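Protein-glutaminase (Chryseobacterium proteolyticum, PDB 2ZK9) probably hydrolyses the side-chain amide of glutamine residues within proteins, deamidating them to glutamate with release of ammonia. Local coordinates at residues A[157-160]-A[161-165]. Residues are numbered along the deposited sequence; the frame is centred on the assembly and turned at random.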
loop_
_atom_site.group_PDB
_atom_site.type_symbol
_atom_site.label_atom_id
_atom_site.label_comp_id
_atom_site.label_asym_id
_atom_site.label_seq_id
_atom_site.Cartn_x
_atom_site.Cartn_y
_atom_site.Cartn_z
ATOM N N ILE A 157 -6.890 6.735 -12.987
ATOM C CA ILE A 157 -7.583 8.018 -12.810
ATOM C C ILE A 157 -8.020 8.179 -11.374
ATOM O O ILE A 157 -7.883 9.268 -10.809
ATOM C CB ILE A 157 -8.744 8.105 -13.808
ATOM C CG1 ILE A 157 -8.180 8.215 -15.264
ATOM C CG2 ILE A 157 -9.676 9.254 -13.498
ATOM C CD1 ILE A 157 -9.237 8.116 -16.323
ATOM N N ASN A 158 -8.598 7.156 -10.769
ATOM C CA ASN A 158 -9.031 7.324 -9.384
ATOM C C ASN A 158 -7.817 7.523 -8.462
ATOM O O ASN A 158 -7.813 8.383 -7.602
ATOM C CB ASN A 158 -9.883 6.141 -8.929
ATOM C CG ASN A 158 -10.638 6.492 -7.694
ATOM O OD1 ASN A 158 -10.285 6.042 -6.575
ATOM N ND2 ASN A 158 -11.700 7.253 -7.811
ATOM N N THR A 159 -6.814 6.683 -8.689
ATOM C CA THR A 159 -5.598 6.702 -7.874
ATOM C C THR A 159 -5.010 8.077 -7.820
ATOM O O THR A 159 -4.718 8.624 -6.759
ATOM C CB THR A 159 -4.584 5.697 -8.436
ATOM O OG1 THR A 159 -5.010 4.358 -8.239
ATOM C CG2 THR A 159 -3.221 5.850 -7.783
ATOM N N ASN A 160 -4.761 8.659 -9.002
ATOM C CA ASN A 160 -4.067 9.951 -9.048
ATOM C C ASN A 160 -4.938 11.042 -8.459
ATOM O O ASN A 160 -4.430 11.962 -7.821
ATOM C CB ASN A 160 -3.616 10.251 -10.475
ATOM C CG ASN A 160 -2.477 9.393 -10.903
ATOM O OD1 ASN A 160 -1.485 9.243 -10.153
ATOM N ND2 ASN A 160 -2.510 8.901 -12.129
ATOM N N CYS A 161 -6.255 10.966 -8.676
ATOM C CA CYS A 161 -7.174 11.970 -8.132
ATOM C C CYS A 161 -7.186 11.937 -6.625
ATOM O O CYS A 161 -7.125 12.989 -5.946
ATOM C CB CYS A 161 -8.603 11.705 -8.651
ATOM S SG CYS A 161 -9.728 13.110 -8.462
ATOM N N VAL A 162 -7.230 10.727 -6.038
ATOM C CA VAL A 162 -7.263 10.586 -4.575
ATOM C C VAL A 162 -5.938 11.051 -3.998
ATOM O O VAL A 162 -5.917 11.778 -3.002
ATOM C CB VAL A 162 -7.624 9.154 -4.198
ATOM C CG1 VAL A 162 -7.373 8.901 -2.731
ATOM C CG2 VAL A 162 -9.057 8.853 -4.594
ATOM N N LEU A 163 -4.827 10.616 -4.575
ATOM C CA LEU A 163 -3.531 11.072 -4.065
ATOM C C LEU A 163 -3.434 12.602 -4.083
ATOM O O LEU A 163 -2.935 13.200 -3.125
ATOM C CB LEU A 163 -2.381 10.460 -4.836
ATOM C CG LEU A 163 -2.206 8.934 -4.703
ATOM C CD1 LEU A 163 -1.100 8.481 -5.633
ATOM C CD2 LEU A 163 -1.939 8.544 -3.262
ATOM N N THR A 164 -3.908 13.247 -5.140
ATOM C CA THR A 164 -3.874 14.685 -5.196
ATOM C C THR A 164 -4.739 15.298 -4.114
ATOM O O THR A 164 -4.314 16.251 -3.432
ATOM C CB THR A 164 -4.258 15.175 -6.595
ATOM O OG1 THR A 164 -3.248 14.720 -7.498
ATOM C CG2 THR A 164 -4.327 16.670 -6.662
ATOM N N LYS A 165 -5.927 14.746 -3.896
ATOM C CA LYS A 165 -6.779 15.271 -2.827
ATOM C C LYS A 165 -6.145 15.182 -1.462
ATOM O O LYS A 165 -6.380 16.061 -0.599
ATOM C CB LYS A 165 -8.110 14.548 -2.862
ATOM C CG LYS A 165 -9.073 15.247 -3.812
ATOM C CD LYS A 165 -10.444 14.582 -3.819
ATOM C CE LYS A 165 -11.284 15.213 -4.928
ATOM N NZ LYS A 165 -11.555 16.648 -4.620
#
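V162 and L163 lean back on N158 and T159 one turn earlier, forming the buried side of helix 157-165. CG2 of V162 lies 3.3 Å from the carbonyl O of N158 and 3.7 Å from the side-chain OD1 of the same asparagine. With its CG anti to the backbone N (chi1 -163°), N158 swings its amide toward V162; OD1 is hydrogen-bonded to Y142 OH, on strand 141-144, and ND2 to G184 O, fixing both ends of the buried group. T159 and L163 run side by side in the same direction, T159 CG2 4.0 Å from L163 CD1. Beneath these side chains the backbone shows regular i to i+4 alpha-helical bonding: V162 N to N158 O is 2.9 Å and L163 N to T159 O is 3.0 Å.

The other side is looser and faces solvent. I157 keeps its side chain off the following turn and joins it through its carbonyl O, 3.2 Å from C161 N. At T164 the hydroxyl turns back over the preceding turn (chi1 -65°), and OG1 comes to 3.0 Å from N160 O, the acceptor of the T164 amide, although its proton has another acceptor within reach.

C161, at the border of the two sides, is tied by a disulfide to C183 near the C-terminus, while T159 OG1 hydrogen-bonds D153 OD2 and N160 OD1 is hydrogen-bonded to K48 NZ. The buried side faces helix 42-55, where Y43 touches N158, H47 touches T159, and K48 touches both T159 and L163.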